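Local coordinates for heat shock protein, putative (Plasmodium falciparum, PDB 1Y6Z) that is the middle domain of a putative Hsp90-family chaperone, which probably binds unfolded proteins and helps them fold at the cost of ATP hydrolysis, at residues B[189-194]-B[249-254]; B[196-201]-B[227-232]; B[201-206]-B[255-260]; B[205-210]-B[231-236]. All blocks are in the same frame, centred on the assembly; numbering follows the deposited sequence.

Contact 1: B[189-194]-B[249-254]; sequences DLDSYI and NKYKGY
Asp191 carries the polar half of this contact, its OD2 gripped by two donors that arrive from opposite faces of the carboxylate plane. Tyr251 OH bonds to Asp191 OD2 at 2.7 Å, from well above that plane. Lys252, its chain extended beyond CG, brings NZ to the syn side of the same Asp191 OD2, also at 2.7 Å, and makes the salt bridge, with a weak second bond to OD1. The two donors probably keep this carboxylate ionised. In the fold, the first turn of helix 190-195 meets the type I' turn Tyr251-Tyr254, which links helix 237-249 to strand 256-258. Apolar contacts make up the other half. Leu190 CD1 sits squarely over the face of the Tyr251 ring, a CH-pi contact 3.8 Å from the centroid, while Lys252 CG covers the opposite face. Ile194 CD1 wedges between two rings, touching Tyr251 CE2 at the edge and Tyr254 CE1, each at 3.6 Å; Ile194 also packs on Arg127 of the second subunit.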
loop_
_atom_site.group_PDB
_atom_site.type_symbol
_atom_site.label_atom_id
_atom_site.label_comp_id
_atom_site.label_asym_id
_atom_site.label_seq_id
_atom_site.Cartn_x
_atom_site.Cartn_y
_atom_site.Cartn_z
ATOM N N ASP B 189 15.951 -1.221 -8.758
ATOM C CA ASP B 189 14.942 -1.919 -8.003
ATOM C C ASP B 189 14.279 -2.952 -8.939
ATOM O O ASP B 189 14.595 -3.008 -10.148
ATOM C CB ASP B 189 13.957 -0.938 -7.299
ATOM C CG ASP B 189 13.175 -0.052 -8.290
ATOM O OD1 ASP B 189 13.255 -0.285 -9.509
ATOM O OD2 ASP B 189 12.465 0.885 -7.854
ATOM N N LEU B 190 13.434 -3.801 -8.399
ATOM C CA LEU B 190 12.841 -4.846 -9.215
ATOM C C LEU B 190 11.860 -4.287 -10.281
ATOM O O LEU B 190 11.839 -4.748 -11.444
ATOM C CB LEU B 190 12.216 -5.946 -8.361
ATOM C CG LEU B 190 13.153 -6.703 -7.357
ATOM C CD1 LEU B 190 12.365 -7.786 -6.523
ATOM C CD2 LEU B 190 14.355 -7.343 -8.076
ATOM N N ASP B 191 11.060 -3.307 -9.907
ATOM C CA ASP B 191 10.043 -2.803 -10.845
ATOM C C ASP B 191 10.710 -2.137 -12.060
ATOM O O ASP B 191 10.189 -2.224 -13.178
ATOM C CB ASP B 191 9.108 -1.819 -10.149
ATOM C CG ASP B 191 8.243 -2.479 -9.071
ATOM O OD1 ASP B 191 7.850 -1.742 -8.163
ATOM O OD2 ASP B 191 7.902 -3.698 -9.112
ATOM N N SER B 192 11.854 -1.509 -11.848
ATOM C CA SER B 192 12.591 -0.896 -12.918
ATOM C C SER B 192 13.194 -1.967 -13.825
ATOM O O SER B 192 13.188 -1.798 -15.043
ATOM C CB SER B 192 13.680 0.041 -12.426
ATOM O OG SER B 192 13.144 1.131 -11.696
ATOM N N TYR B 193 13.679 -3.054 -13.223
ATOM C CA TYR B 193 14.093 -4.218 -13.999
ATOM C C TYR B 193 12.942 -4.705 -14.866
ATOM O O TYR B 193 13.140 -4.945 -16.055
ATOM C CB TYR B 193 14.634 -5.353 -13.122
ATOM C CG TYR B 193 15.134 -6.596 -13.866
ATOM C CD1 TYR B 193 16.491 -6.919 -13.900
ATOM C CD2 TYR B 193 14.243 -7.460 -14.501
ATOM C CE1 TYR B 193 16.939 -8.076 -14.531
ATOM C CE2 TYR B 193 14.693 -8.581 -15.178
ATOM C CZ TYR B 193 16.028 -8.885 -15.195
ATOM O OH TYR B 193 16.420 -10.039 -15.870
ATOM N N ILE B 194 11.780 -4.926 -14.253
ATOM C CA ILE B 194 10.598 -5.394 -14.968
ATOM C C ILE B 194 10.272 -4.481 -16.169
ATOM O O ILE B 194 10.022 -4.977 -17.265
ATOM C CB ILE B 194 9.361 -5.517 -14.045
ATOM C CG1 ILE B 194 9.531 -6.725 -13.105
ATOM C CG2 ILE B 194 8.061 -5.642 -14.896
ATOM C CD1 ILE B 194 8.533 -6.819 -11.962
ATOM N N ASN B 249 7.900 -17.952 -4.389
ATOM C CA ASN B 249 6.528 -17.454 -4.706
ATOM C C ASN B 249 6.471 -16.292 -5.668
ATOM O O ASN B 249 5.450 -15.587 -5.749
ATOM C CB ASN B 249 5.627 -17.208 -3.487
ATOM C CG ASN B 249 4.497 -18.261 -3.353
ATOM O OD1 ASN B 249 4.722 -19.476 -3.516
ATOM N ND2 ASN B 249 3.282 -17.791 -3.018
ATOM N N LYS B 250 7.570 -16.126 -6.408
ATOM C CA LYS B 250 7.644 -15.194 -7.545
ATOM C C LYS B 250 7.737 -13.746 -7.059
ATOM O O LYS B 250 7.747 -13.467 -5.850
ATOM C CB LYS B 250 6.422 -15.366 -8.474
ATOM C CG LYS B 250 6.265 -16.770 -9.159
ATOM C CD LYS B 250 5.045 -16.734 -10.070
ATOM C CE LYS B 250 5.116 -17.742 -11.199
ATOM N NZ LYS B 250 4.456 -17.210 -12.435
ATOM N N TYR B 251 7.799 -12.830 -8.012
ATOM C CA TYR B 251 7.704 -11.411 -7.716
ATOM C C TYR B 251 6.748 -10.804 -8.696
ATOM O O TYR B 251 7.069 -10.654 -9.883
ATOM C CB TYR B 251 9.051 -10.685 -7.776
ATOM C CG TYR B 251 8.892 -9.183 -7.542
ATOM C CD1 TYR B 251 8.580 -8.666 -6.256
ATOM C CD2 TYR B 251 8.997 -8.274 -8.593
ATOM C CE1 TYR B 251 8.409 -7.300 -6.059
ATOM C CE2 TYR B 251 8.827 -6.893 -8.392
ATOM C CZ TYR B 251 8.515 -6.439 -7.102
ATOM O OH TYR B 251 8.368 -5.126 -6.877
ATOM N N LYS B 252 5.576 -10.440 -8.188
ATOM C CA LYS B 252 4.525 -9.812 -8.973
ATOM C C LYS B 252 4.261 -10.673 -10.210
ATOM O O LYS B 252 4.085 -10.164 -11.300
ATOM C CB LYS B 252 4.835 -8.336 -9.339
ATOM C CG LYS B 252 4.903 -7.348 -8.139
ATOM C CD LYS B 252 4.969 -5.867 -8.562
ATOM C CE LYS B 252 5.121 -4.974 -7.320
ATOM N NZ LYS B 252 5.648 -3.593 -7.603
ATOM N N GLY B 253 4.292 -11.982 -10.004
ATOM C CA GLY B 253 3.920 -12.985 -11.021
ATOM C C GLY B 253 5.076 -13.471 -11.888
ATOM O O GLY B 253 4.884 -14.360 -12.720
ATOM N N TYR B 254 6.262 -12.872 -11.701
ATOM C CA TYR B 254 7.504 -13.230 -12.418
ATOM C C TYR B 254 8.319 -14.252 -11.673
ATOM O O TYR B 254 8.511 -14.147 -10.474
ATOM C CB TYR B 254 8.378 -11.998 -12.640
ATOM C CG TYR B 254 7.747 -11.006 -13.556
ATOM C CD1 TYR B 254 7.019 -9.943 -13.063
ATOM C CD2 TYR B 254 7.828 -11.169 -14.936
ATOM C CE1 TYR B 254 6.409 -9.022 -13.923
ATOM C CE2 TYR B 254 7.240 -10.267 -15.806
ATOM C CZ TYR B 254 6.520 -9.205 -15.292
ATOM O OH TYR B 254 5.940 -8.313 -16.162
#

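Contact 2: B[196-201]-B[227-232]; sequences NMKEDQ and LNYDVL
Gln201 lies flat on the Tyr229 ring, its amide plane only 13° from the ring plane, and the two side chains run past each other in opposite directions. With CG anti to the backbone N (chi1 -178°) and the chain extended beyond it, Gln201 CG comes over the middle of the ring, a CH-pi contact 3.8 Å from the centroid of Tyr229. Leu227 CB, from the ring's own segment, covers the opposite face. Lys198 approaches obliquely, CB 3.6 Å from Tyr229 CE1, and bends at chi2 and chi4 until its NZ meets Asn228 O at 2.8 Å in the carbonyl plane. The Gln201 amide is held at both ends: OE1 takes the Lys198 N-H at 3.2 Å and a proton from a water that in turn accepts from Asp230 N, while NE2 donates to Cys203 O. Here a type I turn, Lys198 to Gln201, leading into strand 204-208, packs at the surface against the Schellman motif at Asn228, where helix 222-226 ends and the chain heads for neighbouring strand 231-234.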
loop_
_atom_site.group_PDB
_atom_site.type_symbol
_atom_site.label_atom_id
_atom_site.label_comp_id
_atom_site.label_asym_id
_atom_site.label_seq_id
_atom_site.Cartn_x
_atom_site.Cartn_y
_atom_site.Cartn_z
ATOM N N ASN B 196 12.264 -2.683 -17.866
ATOM C CA ASN B 196 13.313 -2.774 -18.866
ATOM C C ASN B 196 13.405 -4.126 -19.558
ATOM O O ASN B 196 14.309 -4.337 -20.335
ATOM C CB ASN B 196 14.659 -2.385 -18.248
ATOM C CG ASN B 196 14.832 -0.896 -18.136
ATOM O OD1 ASN B 196 14.652 -0.171 -19.126
ATOM N ND2 ASN B 196 15.166 -0.413 -16.925
ATOM N N MET B 197 12.472 -5.026 -19.293
ATOM C CA MET B 197 12.527 -6.399 -19.836
ATOM C C MET B 197 12.327 -6.391 -21.359
ATOM O O MET B 197 11.529 -5.639 -21.886
ATOM C CB MET B 197 11.486 -7.332 -19.193
ATOM C CG MET B 197 11.728 -7.720 -17.689
ATOM S SD MET B 197 10.507 -8.797 -16.948
ATOM C CE MET B 197 10.899 -10.382 -17.623
ATOM N N LYS B 198 13.079 -7.221 -22.050
ATOM C CA LYS B 198 12.886 -7.363 -23.489
ATOM C C LYS B 198 11.534 -8.011 -23.837
ATOM O O LYS B 198 10.802 -8.517 -22.964
ATOM C CB LYS B 198 14.060 -8.134 -24.101
ATOM C CG LYS B 198 15.411 -7.492 -23.913
ATOM C CD LYS B 198 15.485 -6.109 -24.571
ATOM C CE LYS B 198 16.920 -5.737 -24.959
ATOM N NZ LYS B 198 17.748 -5.263 -23.804
ATOM N N GLU B 199 11.220 -7.997 -25.132
ATOM C CA GLU B 199 9.886 -8.292 -25.627
ATOM C C GLU B 199 9.342 -9.644 -25.205
ATOM O O GLU B 199 8.202 -9.728 -24.687
ATOM C CB GLU B 199 9.850 -8.152 -27.156
ATOM C CG GLU B 199 10.193 -6.728 -27.578
ATOM C CD GLU B 199 9.133 -6.105 -28.475
ATOM O OE1 GLU B 199 8.927 -6.632 -29.598
ATOM O OE2 GLU B 199 8.532 -5.069 -28.062
ATOM N N ASP B 200 10.153 -10.677 -25.447
ATOM C CA ASP B 200 9.831 -12.068 -25.143
ATOM C C ASP B 200 10.560 -12.565 -23.890
ATOM O O ASP B 200 10.595 -13.780 -23.633
ATOM C CB ASP B 200 10.214 -12.961 -26.339
ATOM C CG ASP B 200 9.712 -12.411 -27.681
ATOM O OD1 ASP B 200 8.627 -11.783 -27.717
ATOM O OD2 ASP B 200 10.427 -12.599 -28.696
ATOM N N GLN B 201 11.151 -11.643 -23.123
ATOM C CA GLN B 201 11.776 -11.988 -21.823
ATOM C C GLN B 201 10.666 -12.185 -20.841
ATOM O O GLN B 201 9.830 -11.306 -20.687
ATOM C CB GLN B 201 12.685 -10.879 -21.287
ATOM C CG GLN B 201 13.379 -11.293 -19.948
ATOM C CD GLN B 201 14.294 -10.215 -19.380
ATOM O OE1 GLN B 201 14.538 -9.207 -20.012
ATOM N NE2 GLN B 201 14.784 -10.429 -18.160
ATOM N N LEU B 227 21.216 -12.745 -25.316
ATOM C CA LEU B 227 19.821 -12.264 -25.426
ATOM C C LEU B 227 19.624 -10.779 -25.063
ATOM O O LEU B 227 18.517 -10.252 -25.212
ATOM C CB LEU B 227 18.868 -13.166 -24.633
ATOM C CG LEU B 227 18.490 -14.463 -25.380
ATOM C CD1 LEU B 227 17.957 -15.585 -24.457
ATOM C CD2 LEU B 227 17.525 -14.183 -26.481
ATOM N N ASN B 228 20.713 -10.105 -24.657
ATOM C CA ASN B 228 20.667 -8.728 -24.156
ATOM C C ASN B 228 19.702 -8.580 -22.973
ATOM O O ASN B 228 19.000 -7.566 -22.839
ATOM C CB ASN B 228 20.269 -7.771 -25.277
ATOM C CG ASN B 228 21.348 -7.665 -26.359
ATOM O OD1 ASN B 228 22.423 -7.113 -26.116
ATOM N ND2 ASN B 228 21.077 -8.244 -27.534
ATOM N N TYR B 229 19.597 -9.625 -22.171
ATOM C CA TYR B 229 18.747 -9.560 -20.967
ATOM C C TYR B 229 19.579 -8.951 -19.830
ATOM O O TYR B 229 20.803 -9.184 -19.758
ATOM C CB TYR B 229 18.220 -10.942 -20.589
ATOM C CG TYR B 229 17.162 -11.526 -21.511
ATOM C CD1 TYR B 229 16.632 -10.786 -22.581
ATOM C CD2 TYR B 229 16.703 -12.835 -21.314
ATOM C CE1 TYR B 229 15.663 -11.329 -23.430
ATOM C CE2 TYR B 229 15.707 -13.399 -22.156
ATOM C CZ TYR B 229 15.205 -12.638 -23.205
ATOM O OH TYR B 229 14.239 -13.169 -24.038
ATOM N N ASP B 230 18.953 -8.152 -18.952
ATOM C CA ASP B 230 19.662 -7.768 -17.731
ATOM C C ASP B 230 19.642 -8.919 -16.741
ATOM O O ASP B 230 18.744 -9.766 -16.768
ATOM C CB ASP B 230 19.107 -6.462 -17.112
ATOM C CG ASP B 230 20.098 -5.804 -16.120
ATOM O OD1 ASP B 230 21.277 -6.193 -16.090
ATOM O OD2 ASP B 230 19.692 -4.865 -15.387
ATOM N N VAL B 231 20.643 -8.928 -15.859
ATOM C CA VAL B 231 20.765 -9.895 -14.796
ATOM C C VAL B 231 21.212 -9.154 -13.539
ATOM O O VAL B 231 22.194 -8.418 -13.541
ATOM C CB VAL B 231 21.832 -10.970 -15.106
ATOM C CG1 VAL B 231 22.026 -11.929 -13.932
ATOM C CG2 VAL B 231 21.410 -11.774 -16.306
ATOM N N LEU B 232 20.496 -9.393 -12.447
ATOM C CA LEU B 232 20.877 -8.801 -11.155
ATOM C C LEU B 232 22.018 -9.569 -10.524
ATOM O O LEU B 232 22.140 -10.776 -10.730
ATOM C CB LEU B 232 19.710 -8.885 -10.175
ATOM C CG LEU B 232 18.386 -8.402 -10.745
ATOM C CD1 LEU B 232 17.253 -8.956 -9.820
ATOM C CD2 LEU B 232 18.487 -6.888 -10.855
HETATM O O HOH W 1 16.470 -7.432 -19.193
#

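Contact 3: B[201-206]-B[255-260]; sequences QKCIYY and EVLDVN
Leu257 CD2 fills the hollow between Cys203 SG, 3.5 Å away, and the Tyr205 ring, whose CE2 is 3.8 Å from it; Tyr205 and Leu257 lie side by side and point the same way. Val259 CG2 adds a looser bump beside Tyr205 CB. On the other sheet face, Ile204 and Val256 cross at a slant, and the two Val256 branches divide the work: CG2 meets Ile204 CD1, and CG1 reaches Tyr206 CD2 at 3.7 Å. The Tyr206 side chain starts with CG between its backbone N and carbonyl carbon (chi1 77°), which swings the ring across the neighbouring strand, where Asp258 CA comes over one face, offset toward the rim. Helix 237-249 covers the Ile204, Tyr206 and Val256 side of the sheet, through Leu243 and Leu246. Between the two layers of side chains the backbones form a parallel ladder: Ile204 N to Glu255 O at 3.0 Å, Leu257 N to Ile204 O at 2.7 Å, Tyr206 N to Leu257 O and Val259 N to Tyr206 O, both 2.8 Å. Just before it a water donates to Lys202 O and accepts from Glu255 N. The side chains add no directional polar bond across the strands, which implies that the backbone bonds fix the parallel register.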
loop_
_atom_site.group_PDB
_atom_site.type_symbol
_atom_site.label_atom_id
_atom_site.label_comp_id
_atom_site.label_asym_id
_atom_site.label_seq_id
_atom_site.Cartn_x
_atom_site.Cartn_y
_atom_site.Cartn_z
ATOM N N GLN B 201 11.151 -11.643 -23.123
ATOM C CA GLN B 201 11.776 -11.988 -21.823
ATOM C C GLN B 201 10.666 -12.185 -20.841
ATOM O O GLN B 201 9.830 -11.306 -20.687
ATOM C CB GLN B 201 12.685 -10.879 -21.287
ATOM C CG GLN B 201 13.379 -11.293 -19.948
ATOM C CD GLN B 201 14.294 -10.215 -19.380
ATOM O OE1 GLN B 201 14.538 -9.207 -20.012
ATOM N NE2 GLN B 201 14.784 -10.429 -18.160
ATOM N N LYS B 202 10.652 -13.341 -20.195
ATOM C CA LYS B 202 9.569 -13.683 -19.260
ATOM C C LYS B 202 10.009 -13.697 -17.789
ATOM O O LYS B 202 9.165 -13.664 -16.895
ATOM C CB LYS B 202 8.904 -15.028 -19.641
ATOM C CG LYS B 202 9.768 -16.298 -19.480
ATOM C CD LYS B 202 10.603 -16.607 -20.773
ATOM C CE LYS B 202 11.393 -17.935 -20.734
ATOM N NZ LYS B 202 12.341 -18.088 -19.562
ATOM N N CYS B 203 11.319 -13.715 -17.550
ATOM C CA CYS B 203 11.873 -14.032 -16.213
ATOM C C CYS B 203 12.770 -12.931 -15.737
ATOM O O CYS B 203 13.353 -12.219 -16.556
ATOM C CB CYS B 203 12.773 -15.274 -16.280
ATOM S SG CYS B 203 11.953 -16.822 -16.435
ATOM N N ILE B 204 12.944 -12.849 -14.411
ATOM C CA ILE B 204 13.939 -11.948 -13.839
ATOM C C ILE B 204 15.099 -12.852 -13.535
ATOM O O ILE B 204 14.922 -13.859 -12.843
ATOM C CB ILE B 204 13.414 -11.291 -12.494
ATOM C CG1 ILE B 204 12.158 -10.445 -12.739
ATOM C CG2 ILE B 204 14.484 -10.457 -11.817
ATOM C CD1 ILE B 204 11.364 -10.206 -11.445
ATOM N N TYR B 205 16.294 -12.503 -14.013
ATOM C CA TYR B 205 17.462 -13.361 -13.779
ATOM C C TYR B 205 18.355 -12.759 -12.750
ATOM O O TYR B 205 18.431 -11.558 -12.670
ATOM C CB TYR B 205 18.261 -13.586 -15.073
ATOM C CG TYR B 205 17.444 -14.317 -16.110
ATOM C CD1 TYR B 205 16.654 -13.614 -17.050
ATOM C CD2 TYR B 205 17.415 -15.711 -16.123
ATOM C CE1 TYR B 205 15.871 -14.311 -17.997
ATOM C CE2 TYR B 205 16.656 -16.412 -17.056
ATOM C CZ TYR B 205 15.897 -15.710 -17.990
ATOM O OH TYR B 205 15.146 -16.440 -18.879
ATOM N N TYR B 206 19.035 -13.601 -11.973
ATOM C CA TYR B 206 20.151 -13.152 -11.152
ATOM C C TYR B 206 21.327 -14.127 -11.145
ATOM O O TYR B 206 21.174 -15.267 -11.527
ATOM C CB TYR B 206 19.690 -12.864 -9.711
ATOM C CG TYR B 206 19.462 -14.076 -8.856
ATOM C CD1 TYR B 206 20.473 -14.545 -8.014
ATOM C CD2 TYR B 206 18.238 -14.721 -8.850
ATOM C CE1 TYR B 206 20.268 -15.642 -7.206
ATOM C CE2 TYR B 206 18.028 -15.842 -8.046
ATOM C CZ TYR B 206 19.060 -16.280 -7.230
ATOM O OH TYR B 206 18.860 -17.363 -6.418
ATOM N N GLU B 255 8.812 -15.242 -12.398
ATOM C CA GLU B 255 9.755 -16.165 -11.842
ATOM C C GLU B 255 11.105 -15.465 -11.768
ATOM O O GLU B 255 11.383 -14.591 -12.576
ATOM C CB GLU B 255 9.785 -17.428 -12.696
ATOM C CG GLU B 255 8.719 -18.393 -12.250
ATOM C CD GLU B 255 8.422 -19.434 -13.279
ATOM O OE1 GLU B 255 7.215 -19.595 -13.603
ATOM O OE2 GLU B 255 9.395 -20.080 -13.769
ATOM N N VAL B 256 11.910 -15.822 -10.773
ATOM C CA VAL B 256 13.200 -15.191 -10.568
ATOM C C VAL B 256 14.296 -16.254 -10.605
ATOM O O VAL B 256 14.473 -17.032 -9.664
ATOM C CB VAL B 256 13.225 -14.462 -9.197
ATOM C CG1 VAL B 256 14.623 -13.983 -8.896
ATOM C CG2 VAL B 256 12.197 -13.310 -9.192
ATOM N N LEU B 257 15.041 -16.296 -11.686
ATOM C CA LEU B 257 15.897 -17.450 -11.922
ATOM C C LEU B 257 17.353 -17.176 -11.621
ATOM O O LEU B 257 17.908 -16.146 -12.031
ATOM C CB LEU B 257 15.727 -17.884 -13.383
ATOM C CG LEU B 257 14.632 -18.910 -13.706
ATOM C CD1 LEU B 257 13.298 -18.771 -12.954
ATOM C CD2 LEU B 257 14.424 -18.921 -15.211
ATOM N N ASP B 258 17.971 -18.102 -10.896
ATOM C CA ASP B 258 19.409 -18.106 -10.748
ATOM C C ASP B 258 19.902 -18.523 -12.134
ATOM O O ASP B 258 19.319 -19.445 -12.721
ATOM C CB ASP B 258 19.839 -19.141 -9.686
ATOM C CG ASP B 258 21.323 -19.044 -9.322
ATOM O OD1 ASP B 258 21.691 -19.460 -8.205
ATOM O OD2 ASP B 258 22.137 -18.571 -10.137
ATOM N N VAL B 259 20.935 -17.848 -12.644
ATOM C CA VAL B 259 21.538 -18.135 -13.962
ATOM C C VAL B 259 22.166 -19.545 -13.993
ATOM O O VAL B 259 22.545 -20.041 -15.067
ATOM C CB VAL B 259 22.601 -17.046 -14.325
ATOM C CG1 VAL B 259 23.632 -17.533 -15.335
ATOM C CG2 VAL B 259 21.920 -15.781 -14.822
ATOM N N ASN B 260 22.284 -20.152 -12.805
ATOM C CA ASN B 260 22.755 -21.523 -12.615
ATOM C C ASN B 260 21.697 -22.386 -11.940
ATOM O O ASN B 260 20.788 -22.898 -12.598
ATOM C CB ASN B 260 24.015 -21.512 -11.751
ATOM C CG ASN B 260 25.054 -20.503 -12.242
ATOM O OD1 ASN B 260 25.315 -20.398 -13.435
ATOM N ND2 ASN B 260 25.667 -19.777 -11.310
HETATM O O HOH W 2 8.012 -15.353 -15.309
#

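Contact 4: B[205-210]-B[231-236]; sequences YYISGE and VLFSLE
Ile207 CG2 meets two side chains of the neighbouring strand at once, Val231 CG1 at 3.6 Å and Phe233 CD2 at 3.7 Å, the latter at the edge of the Phe ring. The methyl gets there because CG1 is anti to the backbone N (chi1 -176°), leaving CG2 between N and the carbonyl carbon. On the other face, Tyr206 CB rests against Leu232 CB, and Tyr206 CD1 lies 4.0 Å from Ser234 CB. Four backbone bonds hold these pairs in step: Leu232 N to Tyr205 O, Ile207 N to Leu232 O (2.9 Å), Ser234 N to Ile207 O (3.2 Å), and Gly209 N to Ser234 O at 2.6 Å. Leu235 CD2 packs on Gly209 where the strands finish. Further out, Glu240 of helix 237-249 bonds through OE2 to both Ser208 OG and Ser234 OG, tying the strand ends to that helix. Strands 204-208 and 231-234, joined by helices 212-215 and 222-226, make a parallel beta-alpha-beta unit within the three-stranded sheet of this Hsp90 middle-domain fragment.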
loop_
_atom_site.group_PDB
_atom_site.type_symbol
_atom_site.label_atom_id
_atom_site.label_comp_id
_atom_site.label_asym_id
_atom_site.label_seq_id
_atom_site.Cartn_x
_atom_site.Cartn_y
_atom_site.Cartn_z
ATOM N N TYR B 205 16.294 -12.503 -14.013
ATOM C CA TYR B 205 17.462 -13.361 -13.779
ATOM C C TYR B 205 18.355 -12.759 -12.750
ATOM O O TYR B 205 18.431 -11.558 -12.670
ATOM C CB TYR B 205 18.261 -13.586 -15.073
ATOM C CG TYR B 205 17.444 -14.317 -16.110
ATOM C CD1 TYR B 205 16.654 -13.614 -17.050
ATOM C CD2 TYR B 205 17.415 -15.711 -16.123
ATOM C CE1 TYR B 205 15.871 -14.311 -17.997
ATOM C CE2 TYR B 205 16.656 -16.412 -17.056
ATOM C CZ TYR B 205 15.897 -15.710 -17.990
ATOM O OH TYR B 205 15.146 -16.440 -18.879
ATOM N N TYR B 206 19.035 -13.601 -11.973
ATOM C CA TYR B 206 20.151 -13.152 -11.152
ATOM C C TYR B 206 21.327 -14.127 -11.145
ATOM O O TYR B 206 21.174 -15.267 -11.527
ATOM C CB TYR B 206 19.690 -12.864 -9.711
ATOM C CG TYR B 206 19.462 -14.076 -8.856
ATOM C CD1 TYR B 206 20.473 -14.545 -8.014
ATOM C CD2 TYR B 206 18.238 -14.721 -8.850
ATOM C CE1 TYR B 206 20.268 -15.642 -7.206
ATOM C CE2 TYR B 206 18.028 -15.842 -8.046
ATOM C CZ TYR B 206 19.060 -16.280 -7.230
ATOM O OH TYR B 206 18.860 -17.363 -6.418
ATOM N N ILE B 207 22.482 -13.660 -10.686
ATOM C CA ILE B 207 23.710 -14.492 -10.643
ATOM C C ILE B 207 24.596 -14.231 -9.414
ATOM O O ILE B 207 25.061 -13.098 -9.203
ATOM C CB ILE B 207 24.554 -14.345 -11.948
ATOM C CG1 ILE B 207 25.775 -15.284 -11.926
ATOM C CG2 ILE B 207 25.006 -12.877 -12.214
ATOM C CD1 ILE B 207 26.305 -15.623 -13.323
ATOM N N SER B 208 24.841 -15.285 -8.624
ATOM C CA SER B 208 25.857 -15.224 -7.556
ATOM C C SER B 208 27.180 -14.629 -8.066
ATOM O O SER B 208 27.833 -15.182 -8.979
ATOM C CB SER B 208 26.100 -16.606 -6.942
ATOM O OG SER B 208 24.933 -17.111 -6.299
ATOM N N GLY B 209 27.550 -13.486 -7.493
ATOM C CA GLY B 209 28.779 -12.791 -7.822
ATOM C C GLY B 209 29.659 -12.679 -6.591
ATOM O O GLY B 209 29.216 -12.953 -5.459
ATOM N N GLU B 210 30.913 -12.288 -6.821
ATOM C CA GLU B 210 31.918 -12.159 -5.775
ATOM C C GLU B 210 32.175 -10.679 -5.521
ATOM O O GLU B 210 32.456 -10.266 -4.392
ATOM C CB GLU B 210 33.205 -12.884 -6.212
ATOM C CG GLU B 210 34.414 -12.754 -5.290
ATOM C CD GLU B 210 34.283 -13.539 -3.983
ATOM O OE1 GLU B 210 35.087 -13.257 -3.063
ATOM O OE2 GLU B 210 33.397 -14.421 -3.871
ATOM N N VAL B 231 20.643 -8.928 -15.859
ATOM C CA VAL B 231 20.765 -9.895 -14.796
ATOM C C VAL B 231 21.212 -9.154 -13.539
ATOM O O VAL B 231 22.194 -8.418 -13.541
ATOM C CB VAL B 231 21.832 -10.970 -15.106
ATOM C CG1 VAL B 231 22.026 -11.929 -13.932
ATOM C CG2 VAL B 231 21.410 -11.774 -16.306
ATOM N N LEU B 232 20.496 -9.393 -12.447
ATOM C CA LEU B 232 20.877 -8.801 -11.155
ATOM C C LEU B 232 22.018 -9.569 -10.524
ATOM O O LEU B 232 22.140 -10.776 -10.730
ATOM C CB LEU B 232 19.710 -8.885 -10.175
ATOM C CG LEU B 232 18.386 -8.402 -10.745
ATOM C CD1 LEU B 232 17.253 -8.956 -9.820
ATOM C CD2 LEU B 232 18.487 -6.888 -10.855
ATOM N N PHE B 233 22.800 -8.883 -9.700
ATOM C CA PHE B 233 23.881 -9.541 -8.968
ATOM C C PHE B 233 23.542 -9.825 -7.494
ATOM O O PHE B 233 23.129 -8.923 -6.756
ATOM C CB PHE B 233 25.140 -8.672 -9.033
ATOM C CG PHE B 233 25.630 -8.369 -10.442
ATOM C CD1 PHE B 233 26.290 -7.174 -10.707
ATOM C CD2 PHE B 233 25.434 -9.273 -11.492
ATOM C CE1 PHE B 233 26.758 -6.884 -12.009
ATOM C CE2 PHE B 233 25.887 -8.987 -12.804
ATOM C CZ PHE B 233 26.534 -7.812 -13.057
ATOM N N SER B 234 23.707 -11.084 -7.093
ATOM C CA SER B 234 23.736 -11.496 -5.692
ATOM C C SER B 234 25.208 -11.503 -5.197
ATOM O O SER B 234 26.091 -12.153 -5.766
ATOM C CB SER B 234 23.033 -12.843 -5.514
ATOM O OG SER B 234 23.267 -13.410 -4.234
ATOM N N LEU B 235 25.486 -10.707 -4.177
ATOM C CA LEU B 235 26.846 -10.599 -3.683
ATOM C C LEU B 235 26.961 -11.088 -2.232
ATOM O O LEU B 235 28.053 -11.173 -1.688
ATOM C CB LEU B 235 27.369 -9.179 -3.869
ATOM C CG LEU B 235 27.191 -8.484 -5.238
ATOM C CD1 LEU B 235 27.640 -7.046 -5.190
ATOM C CD2 LEU B 235 27.888 -9.190 -6.422
ATOM N N GLU B 236 25.852 -11.460 -1.600
ATOM C CA GLU B 236 26.009 -12.158 -0.342
ATOM C C GLU B 236 24.923 -13.133 -0.008
ATOM O O GLU B 236 23.840 -13.113 -0.660
ATOM C CB GLU B 236 26.229 -11.190 0.799
ATOM C CG GLU B 236 25.048 -10.330 1.213
ATOM C CD GLU B 236 25.484 -9.415 2.366
ATOM O OE1 GLU B 236 25.742 -8.218 2.063
ATOM O OE2 GLU B 236 25.646 -9.946 3.527
#

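Overall arrangement
All four contacts build one small alpha/beta unit round the parallel sheet 231-234, 204-208, 256-258. Contacts 1, 3 and 4 are partly buried, each with buried residues, while contact 2 lies at the surface. Contacts 3 and 4 place the two outer strands on either side of strand 204-208, sharing Tyr205 and Tyr206, and rely on backbone ladders backed by apolar side chains. Contact 2 joins the loops leading into strands 204-208 and 231-234, with a stacked amide, a lysine bond and a water. Contact 1 holds a helix to a turn and is the one with a salt bridge. Tyr193 of helix 190-195 connects them, its OH bonding to Asp230 O and Tyr205 N. Contacts 1 and 2 also touch the second subunit, whereas 3 and 4 do not.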